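Local coordinates for protein rubisco operon transcriptional regulator (Synechocystis sp., PDB 5Y2W) that probably acts as a LysR-type global repressor that coordinates carbon and nitrogen signalling, its regulatory domain binding 2-phosphoglycolate, at residues 109-114 with 148-153; 159-164 with 173-178; 144-149 with 155-160; 82-87 with 117-122. One frame throughout, in Å; residues are numbered along the deposited sequence.

Contact 1. Residues 109-114 with 148-153. With PGA (2-phosphoglycolic acid), chain B.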
# COMPACT_ATOMS: atom_id res chain seq x y z
N ALA A 109 -19.15 -11.15 8.75
CA ALA A 109 -17.86 -10.69 9.25
C ALA A 109 -17.30 -9.83 8.13
O ALA A 109 -17.22 -10.26 6.95
CB ALA A 109 -16.90 -11.85 9.54
N PHE A 110 -16.96 -8.60 8.48
CA PHE A 110 -16.65 -7.56 7.51
C PHE A 110 -15.43 -6.74 7.95
O PHE A 110 -15.43 -6.14 9.03
CB PHE A 110 -17.84 -6.64 7.36
CG PHE A 110 -17.75 -5.73 6.17
CD1 PHE A 110 -17.00 -4.57 6.23
CD2 PHE A 110 -18.43 -6.03 5.01
CE1 PHE A 110 -16.89 -3.73 5.13
CE2 PHE A 110 -18.34 -5.21 3.91
CZ PHE A 110 -17.57 -4.05 3.97
N ILE A 111 -14.42 -6.69 7.10
CA ILE A 111 -13.20 -6.02 7.43
C ILE A 111 -13.28 -4.62 6.93
O ILE A 111 -13.57 -4.41 5.75
CB ILE A 111 -12.00 -6.73 6.77
CG1 ILE A 111 -11.97 -8.22 7.18
CG2 ILE A 111 -10.70 -6.02 7.14
CD1 ILE A 111 -11.47 -9.15 6.10
N MET A 112 -12.96 -3.66 7.77
CA MET A 112 -13.04 -2.27 7.34
C MET A 112 -11.65 -1.67 7.11
O MET A 112 -10.67 -2.10 7.69
CB MET A 112 -13.71 -1.44 8.42
CG MET A 112 -15.21 -1.59 8.54
SD MET A 112 -16.16 -0.58 7.37
CE MET A 112 -17.89 -0.96 7.71
N ARG A 113 -11.57 -0.70 6.23
CA ARG A 113 -10.41 0.15 6.07
C ARG A 113 -10.30 1.08 7.30
O ARG A 113 -11.26 1.20 8.09
CB ARG A 113 -10.59 1.02 4.80
CG ARG A 113 -10.34 0.30 3.48
CD ARG A 113 -8.87 0.14 3.17
NE ARG A 113 -8.23 1.45 3.20
CZ ARG A 113 -8.21 2.32 2.19
NH1 ARG A 113 -7.70 3.55 2.42
NH2 ARG A 113 -8.70 1.99 0.99
N GLU A 114 -9.15 1.74 7.45
CA GLU A 114 -8.91 2.80 8.48
C GLU A 114 -9.87 3.96 8.32
O GLU A 114 -10.35 4.23 7.19
CB GLU A 114 -7.48 3.30 8.41
CG GLU A 114 -7.13 4.29 7.27
CD GLU A 114 -7.08 3.66 5.86
OE1 GLU A 114 -6.89 4.44 4.89
OE2 GLU A 114 -7.26 2.40 5.71
N GLN A 148 -5.39 -9.84 1.78
CA GLN A 148 -4.78 -10.90 2.60
C GLN A 148 -5.74 -11.41 3.68
O GLN A 148 -5.89 -12.58 3.83
CB GLN A 148 -3.51 -10.38 3.28
CG GLN A 148 -2.26 -10.54 2.45
CD GLN A 148 -1.93 -11.99 2.17
OE1 GLN A 148 -2.18 -12.89 2.97
NE2 GLN A 148 -1.43 -12.23 0.98
N ALA A 149 -6.39 -10.53 4.41
CA ALA A 149 -7.33 -11.02 5.44
C ALA A 149 -8.48 -11.85 4.89
O ALA A 149 -8.87 -12.90 5.46
CB ALA A 149 -7.83 -9.88 6.31
N ILE A 150 -8.98 -11.44 3.73
CA ILE A 150 -10.08 -12.14 3.13
C ILE A 150 -9.57 -13.50 2.70
O ILE A 150 -10.24 -14.49 2.89
CB ILE A 150 -10.61 -11.43 1.90
CG1 ILE A 150 -11.25 -10.10 2.29
CG2 ILE A 150 -11.60 -12.31 1.14
CD1 ILE A 150 -11.45 -9.22 1.08
N ALA A 151 -8.41 -13.53 2.05
CA ALA A 151 -7.83 -14.78 1.62
C ALA A 151 -7.59 -15.69 2.83
O ALA A 151 -7.72 -16.88 2.69
CB ALA A 151 -6.53 -14.54 0.90
N GLY A 152 -7.24 -15.14 4.00
CA GLY A 152 -7.06 -15.98 5.20
C GLY A 152 -8.36 -16.25 5.95
O GLY A 152 -8.33 -16.63 7.13
N GLY A 153 -9.51 -15.98 5.32
CA GLY A 153 -10.80 -16.41 5.85
C GLY A 153 -11.33 -15.48 6.92
O GLY A 153 -12.20 -15.84 7.67
P PGA B . -9.36 5.52 0.11
O1P PGA B . -9.81 5.83 -1.41
O2P PGA B . -7.92 5.14 0.04
O3P PGA B . -10.31 4.40 0.56
O4P PGA B . -9.42 6.84 0.77
C2 PGA B . -9.67 4.98 -2.54
C1 PGA B . -10.91 4.98 -3.42
O1 PGA B . -10.92 4.25 -4.47
O2 PGA B . -11.87 5.70 -3.08
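Ile111 reaches across to Ala149 and Ile150 at the end of helix 143-151, inside a LysR regulatory domain of the periplasmic-binding-protein fold. All three residues are buried. The touching is done by one methyl: Ile111 CD1 lies 3.7 Å from Ala149 CB and 3.9 Å from Ile150 CG1. Small Ala149 lets the methyl come close to the helix, and Leu138, Leu140 and Ile146 also pack against Ile111.

Two residues on, Arg113 runs to the ligand instead. From CB its chain folds at chi2 (-78°) and again at chi3, which brings its CD against Ile146, so the aliphatic stem lies on the same helix. Next, NE donates to Glu114 OE2 (2.9 Å) and NH1 to Glu114 OE1 (2.7 Å), a side-on salt bridge nearly in the guanidinium plane that fixes the group's rotation. NH1 also donates to O2P of the 2-phosphoglycolic acid at 2.9 Å with an angle of 164°. At the far tip, NH2 bonds to Asn143 OD1 and only weakly to the same phosphate oxygen. A methionine in its place would probably leave Glu114 without its cationic mate and the phosphate short of a charged donor. The helix itself closes in a Schellman motif at Gly153, whose positive phi suits glycine and whose N donates to Ile150 O at 2.9 Å.

Contact 2. Residues 159-164 with 173-178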
# COMPACT_ATOMS: atom_id res chain seq x y z
N LEU A 159 -13.93 -3.16 -1.63
CA LEU A 159 -12.76 -2.45 -2.06
C LEU A 159 -12.99 -2.02 -3.52
O LEU A 159 -13.84 -2.59 -4.22
CB LEU A 159 -11.54 -3.40 -2.06
CG LEU A 159 -10.98 -4.03 -0.77
CD1 LEU A 159 -9.86 -5.02 -1.08
CD2 LEU A 159 -10.52 -2.92 0.11
N SER A 160 -12.19 -1.08 -3.99
CA SER A 160 -12.11 -0.77 -5.42
C SER A 160 -11.76 -1.99 -6.19
O SER A 160 -10.81 -2.70 -5.87
CB SER A 160 -11.02 0.27 -5.71
OG SER A 160 -10.97 0.49 -7.10
N GLN A 161 -12.50 -2.20 -7.25
CA GLN A 161 -12.19 -3.22 -8.22
C GLN A 161 -10.81 -3.09 -8.81
O GLN A 161 -10.25 -4.09 -9.26
CB GLN A 161 -13.17 -3.14 -9.36
CG GLN A 161 -13.30 -4.43 -10.14
CD GLN A 161 -14.67 -4.58 -10.74
OE1 GLN A 161 -15.37 -3.60 -10.92
NE2 GLN A 161 -15.04 -5.78 -11.06
N HIS A 162 -10.22 -1.88 -8.82
CA HIS A 162 -8.85 -1.71 -9.31
C HIS A 162 -7.86 -2.46 -8.45
O HIS A 162 -6.75 -2.70 -8.90
CB HIS A 162 -8.44 -0.24 -9.35
CG HIS A 162 -9.27 0.57 -10.30
ND1 HIS A 162 -9.20 0.41 -11.66
CD2 HIS A 162 -10.22 1.52 -10.09
CE1 HIS A 162 -10.07 1.22 -12.25
NE2 HIS A 162 -10.70 1.90 -11.32
N THR A 163 -8.22 -2.82 -7.20
CA THR A 163 -7.25 -3.53 -6.33
C THR A 163 -7.10 -5.00 -6.74
O THR A 163 -6.12 -5.65 -6.38
CB THR A 163 -7.65 -3.51 -4.84
OG1 THR A 163 -8.88 -4.21 -4.68
CG2 THR A 163 -7.78 -2.07 -4.27
N LEU A 164 -8.09 -5.51 -7.46
CA LEU A 164 -8.09 -6.89 -7.97
C LEU A 164 -7.31 -7.13 -9.29
O LEU A 164 -7.33 -8.22 -9.81
CB LEU A 164 -9.52 -7.37 -8.18
CG LEU A 164 -10.45 -7.33 -6.95
CD1 LEU A 164 -11.88 -7.60 -7.40
CD2 LEU A 164 -9.96 -8.31 -5.86
N LEU A 173 -9.89 -14.91 -4.21
CA LEU A 173 -10.82 -13.82 -4.04
C LEU A 173 -11.87 -13.85 -5.11
O LEU A 173 -11.62 -14.26 -6.19
CB LEU A 173 -10.11 -12.48 -4.14
CG LEU A 173 -8.97 -12.35 -3.18
CD1 LEU A 173 -8.49 -10.91 -3.34
CD2 LEU A 173 -9.44 -12.67 -1.76
N THR A 174 -13.05 -13.38 -4.78
CA THR A 174 -14.16 -13.43 -5.69
C THR A 174 -15.04 -12.24 -5.39
O THR A 174 -15.10 -11.77 -4.23
CB THR A 174 -14.93 -14.78 -5.49
OG1 THR A 174 -15.90 -14.91 -6.50
CG2 THR A 174 -15.68 -14.80 -4.16
N ILE A 175 -15.73 -11.75 -6.40
CA ILE A 175 -16.72 -10.68 -6.24
C ILE A 175 -18.08 -11.30 -5.97
O ILE A 175 -18.54 -12.14 -6.74
CB ILE A 175 -16.80 -9.78 -7.48
CG1 ILE A 175 -15.51 -8.97 -7.57
CG2 ILE A 175 -17.95 -8.82 -7.38
CD1 ILE A 175 -15.20 -8.44 -8.95
N LEU A 176 -18.69 -10.92 -4.84
CA LEU A 176 -20.06 -11.30 -4.58
C LEU A 176 -21.03 -10.31 -5.27
O LEU A 176 -20.93 -9.07 -5.11
CB LEU A 176 -20.32 -11.32 -3.09
CG LEU A 176 -19.46 -12.30 -2.26
CD1 LEU A 176 -19.93 -12.22 -0.82
CD2 LEU A 176 -19.58 -13.73 -2.77
N ASP A 177 -21.98 -10.88 -6.01
CA ASP A 177 -22.96 -10.09 -6.82
C ASP A 177 -24.10 -9.61 -5.97
O ASP A 177 -25.22 -10.10 -6.08
CB ASP A 177 -23.50 -10.94 -8.00
CG ASP A 177 -24.47 -10.15 -8.92
OD1 ASP A 177 -24.34 -8.90 -9.05
OD2 ASP A 177 -25.37 -10.78 -9.50
N ILE A 178 -23.79 -8.69 -5.08
CA ILE A 178 -24.69 -8.17 -4.12
C ILE A 178 -25.39 -6.98 -4.74
O ILE A 178 -24.74 -6.20 -5.42
CB ILE A 178 -23.95 -7.61 -2.89
CG1 ILE A 178 -22.95 -8.60 -2.32
CG2 ILE A 178 -24.96 -7.14 -1.86
CD1 ILE A 178 -23.50 -9.93 -1.85
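Leu164 spreads its two methyl branches over two residues of strand 173-176. CD1 rests 3.8 Å from Ile175 CD1, and CD2 lies 3.9 Å from Leu173 CD1. A forked leucine suits this place because Leu173 and Ile175, two apart on an extended strand, present their side chains to the same side, while Thr174 between them points away. Leu164 crosses both at a slant.

Ile175 has a second neighbour. Its CD1 stands 3.4 Å from Gln161 NE2, the two side chains crossing at about a right angle. Gln161 runs out extended, its CG lying opposite the backbone N (chi1 -158°), and so carries its amide to the end of the isoleucine. This edge of the contact lies at the surface, where a polar group beside a methyl is well tolerated.

The turn leading to Leu164 is held by several bonds. Ser160 O accepts both Thr163 N and Thr163 OG1, the hydroxyl at 2.7 Å, Ser160 OG takes His162 N in an ST turn, and Leu164 N donates to Gln161 O.

Between the two segments runs strand 81-89, whose Val85 side chain also meets Ile175. The arrangement is that of a three-stranded antiparallel sheet whose outer strands are bridged by Gln161 and Leu164, just beyond the end of strand 157-160.

Contact 3. Residues 144-149 with 155-160; sequences EAIKQA and GISVLS
Gly155 starts the second segment close to the last turn of the helix, its N 4.4 Å from Ala149 O. Its backbone angles (phi 134°) would press a CB against the preceding carbonyl oxygen, hence glycine. Ile156 then turns its side chain from the helix toward Ala88.

Ser157 faces the helix. Its CB is 3.4 Å from Ile146 CG2, tighter than ordinary van der Waals contact, so a small side chain is apt. Its OG, anti to the backbone N (chi1 -159°), is hydrogen-bonded to Ile111 O, which satisfies a hydroxyl in a buried place.

Val158 points to the opposite side, onto Leu84 and Val86. Leu159 returns to the helix and divides its branches: CD2 approaches Ile146 CD1 at 4.0 Å, and CD1 meets Lys147 CG at 3.7 Å. Beyond that aliphatic stem, Lys147 bends at chi3 and ends on Thr163 O and Glu167, so its charge is matched. Replacing Ile146 by alanine removes CG2 and CD1, which would probably open a gap beside Ser157 and leave Leu159 CD2 without its methyl neighbour.

The short axes run at 138° to each other with a closest approach of 9.7 Å, a helix packed against the outer strand that follows it in the chain, as in alpha/beta domains of the periplasmic-binding-protein fold.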
# COMPACT_ATOMS: atom_id res chain seq x y z
N GLU A 144 -4.28 -3.93 0.52
CA GLU A 144 -3.60 -5.20 0.30
C GLU A 144 -3.81 -6.01 1.58
O GLU A 144 -4.07 -7.16 1.52
CB GLU A 144 -2.09 -5.04 0.08
CG GLU A 144 -1.71 -3.73 -0.57
CD GLU A 144 -2.18 -3.74 -1.99
OE1 GLU A 144 -1.90 -4.81 -2.59
OE2 GLU A 144 -2.85 -2.75 -2.47
N ALA A 145 -3.72 -5.35 2.73
CA ALA A 145 -3.93 -6.03 4.03
C ALA A 145 -5.30 -6.68 4.05
O ALA A 145 -5.40 -7.81 4.47
CB ALA A 145 -3.83 -5.03 5.16
N ILE A 146 -6.32 -5.96 3.55
CA ILE A 146 -7.63 -6.47 3.51
C ILE A 146 -7.75 -7.64 2.56
O ILE A 146 -8.39 -8.64 2.90
CB ILE A 146 -8.68 -5.40 3.15
CG1 ILE A 146 -8.76 -4.37 4.24
CG2 ILE A 146 -10.02 -6.07 2.99
CD1 ILE A 146 -9.69 -3.22 3.98
N LYS A 147 -7.13 -7.60 1.40
CA LYS A 147 -7.19 -8.79 0.51
C LYS A 147 -6.54 -10.03 1.16
O LYS A 147 -7.03 -11.16 1.01
CB LYS A 147 -6.48 -8.53 -0.79
CG LYS A 147 -7.24 -7.53 -1.66
CD LYS A 147 -6.66 -7.45 -3.06
CE LYS A 147 -5.33 -6.71 -3.12
NZ LYS A 147 -4.76 -6.98 -4.47
N GLN A 148 -5.39 -9.84 1.78
CA GLN A 148 -4.78 -10.90 2.60
C GLN A 148 -5.74 -11.41 3.68
O GLN A 148 -5.89 -12.58 3.83
CB GLN A 148 -3.51 -10.38 3.28
CG GLN A 148 -2.26 -10.54 2.45
CD GLN A 148 -1.93 -11.99 2.17
OE1 GLN A 148 -2.18 -12.89 2.97
NE2 GLN A 148 -1.43 -12.23 0.98
N ALA A 149 -6.39 -10.53 4.41
CA ALA A 149 -7.33 -11.02 5.44
C ALA A 149 -8.48 -11.85 4.89
O ALA A 149 -8.87 -12.90 5.46
CB ALA A 149 -7.83 -9.88 6.31
N GLY A 155 -13.15 -12.80 6.57
CA GLY A 155 -14.43 -12.18 6.25
C GLY A 155 -14.49 -11.63 4.84
O GLY A 155 -13.72 -12.02 3.99
N ILE A 156 -15.42 -10.72 4.61
CA ILE A 156 -15.58 -10.05 3.32
C ILE A 156 -15.30 -8.59 3.57
O ILE A 156 -15.19 -8.16 4.71
CB ILE A 156 -17.01 -10.23 2.78
CG1 ILE A 156 -18.01 -9.55 3.69
CG2 ILE A 156 -17.34 -11.70 2.73
CD1 ILE A 156 -19.42 -9.65 3.17
N SER A 157 -15.10 -7.87 2.49
CA SER A 157 -14.91 -6.43 2.51
C SER A 157 -15.45 -5.82 1.21
O SER A 157 -15.94 -6.51 0.35
CB SER A 157 -13.43 -6.09 2.59
OG SER A 157 -13.25 -4.76 3.10
N VAL A 158 -15.39 -4.49 1.12
CA VAL A 158 -15.71 -3.77 -0.13
C VAL A 158 -14.47 -2.98 -0.43
O VAL A 158 -13.97 -2.27 0.46
CB VAL A 158 -16.90 -2.82 0.05
CG1 VAL A 158 -16.94 -1.80 -1.09
CG2 VAL A 158 -18.23 -3.58 0.21
N LEU A 159 -13.93 -3.16 -1.63
CA LEU A 159 -12.76 -2.45 -2.06
C LEU A 159 -12.99 -2.02 -3.52
O LEU A 159 -13.84 -2.59 -4.22
CB LEU A 159 -11.54 -3.40 -2.06
CG LEU A 159 -10.98 -4.03 -0.77
CD1 LEU A 159 -9.86 -5.02 -1.08
CD2 LEU A 159 -10.52 -2.92 0.11
N SER A 160 -12.19 -1.08 -3.99
CA SER A 160 -12.11 -0.77 -5.42
C SER A 160 -11.76 -1.99 -6.19
O SER A 160 -10.81 -2.70 -5.87
CB SER A 160 -11.02 0.27 -5.71
OG SER A 160 -10.97 0.49 -7.10

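Contact 4. Residues 82-87 with 117-122. With PGA (2-phosphoglycolic acid), chain B.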
# COMPACT_ATOMS: atom_id res chain seq x y z
N ASN A 82 -14.43 4.00 -10.95
CA ASN A 82 -13.83 3.36 -9.82
C ASN A 82 -14.91 2.59 -9.06
O ASN A 82 -15.31 2.95 -7.96
CB ASN A 82 -13.21 4.42 -8.94
CG ASN A 82 -12.51 3.82 -7.73
OD1 ASN A 82 -12.02 2.65 -7.77
ND2 ASN A 82 -12.49 4.58 -6.66
N PRO A 83 -15.38 1.52 -9.66
CA PRO A 83 -16.43 0.78 -8.97
C PRO A 83 -15.89 0.03 -7.73
O PRO A 83 -14.86 -0.67 -7.82
CB PRO A 83 -16.90 -0.21 -10.01
CG PRO A 83 -15.72 -0.47 -10.84
CD PRO A 83 -14.86 0.78 -10.81
N LEU A 84 -16.57 0.22 -6.59
CA LEU A 84 -16.29 -0.51 -5.36
C LEU A 84 -17.16 -1.77 -5.26
O LEU A 84 -18.38 -1.71 -5.43
CB LEU A 84 -16.61 0.37 -4.18
CG LEU A 84 -15.98 1.76 -4.11
CD1 LEU A 84 -16.24 2.35 -2.72
CD2 LEU A 84 -14.49 1.78 -4.38
N VAL A 85 -16.55 -2.90 -5.02
CA VAL A 85 -17.31 -4.14 -5.05
C VAL A 85 -17.11 -4.94 -3.77
O VAL A 85 -16.11 -4.76 -3.06
CB VAL A 85 -16.91 -5.01 -6.28
CG1 VAL A 85 -17.33 -4.37 -7.59
CG2 VAL A 85 -15.40 -5.30 -6.30
N VAL A 86 -18.04 -5.87 -3.55
CA VAL A 86 -17.94 -6.83 -2.46
C VAL A 86 -17.02 -8.00 -2.80
O VAL A 86 -17.23 -8.73 -3.76
CB VAL A 86 -19.34 -7.33 -2.01
CG1 VAL A 86 -19.21 -8.31 -0.87
CG2 VAL A 86 -20.20 -6.15 -1.55
N ILE A 87 -16.00 -8.19 -1.97
CA ILE A 87 -15.05 -9.23 -2.17
C ILE A 87 -15.12 -10.21 -1.04
O ILE A 87 -15.21 -9.84 0.13
CB ILE A 87 -13.64 -8.65 -2.26
CG1 ILE A 87 -13.58 -7.68 -3.46
CG2 ILE A 87 -12.62 -9.79 -2.42
CD1 ILE A 87 -12.42 -6.73 -3.38
N SER A 117 -10.49 6.60 5.32
CA SER A 117 -10.62 6.01 4.01
C SER A 117 -11.94 6.46 3.37
O SER A 117 -12.98 6.38 3.99
CB SER A 117 -10.62 4.49 4.13
OG SER A 117 -11.20 3.92 2.99
N GLY A 118 -11.91 6.92 2.13
CA GLY A 118 -13.18 7.20 1.40
C GLY A 118 -13.90 5.93 1.06
O GLY A 118 -15.13 5.93 0.91
N THR A 119 -13.15 4.82 0.96
CA THR A 119 -13.77 3.53 0.68
C THR A 119 -14.70 3.24 1.83
O THR A 119 -15.89 2.99 1.60
CB THR A 119 -12.76 2.40 0.49
OG1 THR A 119 -11.99 2.64 -0.66
CG2 THR A 119 -13.44 1.02 0.32
N ARG A 120 -14.15 3.28 3.05
CA ARG A 120 -14.92 3.06 4.28
C ARG A 120 -16.14 4.01 4.38
O ARG A 120 -17.25 3.58 4.67
CB ARG A 120 -13.98 3.26 5.46
CG ARG A 120 -14.58 2.97 6.82
CD ARG A 120 -13.65 3.49 7.89
NE ARG A 120 -14.28 3.56 9.22
CZ ARG A 120 -13.87 2.88 10.30
NH1 ARG A 120 -14.53 3.03 11.44
NH2 ARG A 120 -12.82 2.06 10.28
N LEU A 121 -15.95 5.28 4.10
CA LEU A 121 -17.07 6.22 4.25
C LEU A 121 -18.22 5.86 3.26
O LEU A 121 -19.40 5.82 3.60
CB LEU A 121 -16.57 7.61 4.07
CG LEU A 121 -17.55 8.71 4.39
CD1 LEU A 121 -17.86 8.68 5.88
CD2 LEU A 121 -16.94 10.06 3.95
N ALA A 122 -17.89 5.54 2.02
CA ALA A 122 -18.93 5.08 1.09
C ALA A 122 -19.64 3.77 1.55
O ALA A 122 -20.85 3.59 1.39
CB ALA A 122 -18.31 4.87 -0.28
P PGA B . -9.36 5.52 0.11
O1P PGA B . -9.81 5.83 -1.41
O2P PGA B . -7.92 5.14 0.04
O3P PGA B . -10.31 4.40 0.56
O4P PGA B . -9.42 6.84 0.77
C2 PGA B . -9.67 4.98 -2.54
C1 PGA B . -10.91 4.98 -3.42
O1 PGA B . -10.92 4.25 -4.47
O2 PGA B . -11.87 5.70 -3.08
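Leu84 rests one methyl, CD1, on the first turn of helix 118-129: it lies 4.1 Å from Ala122 CB and 4.3 Å from Thr119 CG2. One turn apart, alanine and threonine offer small methyl groups on which the longer leucine can rest.

Most of the hydrogen bonds go to 2-phosphoglycolic acid, gripped at both ends. At the phosphate, O3P accepts three donors: Ser117 OG (2.6 Å), Thr119 N (2.9 Å) and Thr119 OG1 (2.7 Å). Gly118 N donates to O4P at 2.8 Å. Thr119 holds its OG1 beside its own backbone N (chi1 -66°), so both donors reach one oxygen while CG2 is left for Leu84. The helix start would be expected to favour the anion further. At the carboxylate, Asn82 ND2 donates to O1 at 2.7 Å, and its OD1 is tied to Ser160 OG.

One bond is a cap: Ser117, the N-cap residue, takes Arg120 N on its OG at 3.0 Å, almost straight at 172°. Serine thus serves helix and ligand with one hydroxyl.

Strand 81-89 lies in the middle of its sheet, between strands 157-160 and 173-176; Leu84 also touches Val158 and Ser160, beside the helix that starts at the phosphate.

In the fold
From the N terminus, the first loop is closed by contact 4, which joins strand 81-89 to the start of helix 118-129. Contact 1 opens within that loop, at 109-114, and closes beyond it on helix 143-151, so the two cross; both hold the ligand. Contact 3 starts on the same helix, where it shares Gln148 and Ala149 with contact 1, and closes a short turn to strand 157-160. Contact 2 takes over at Leu159 and Ser160 and ends on strand 173-176. Contacts 2 and 3 both follow contact 4 in series, yet meet it through strand 81-89, so one three-stranded sheet ties these loops to two helices and the pocket.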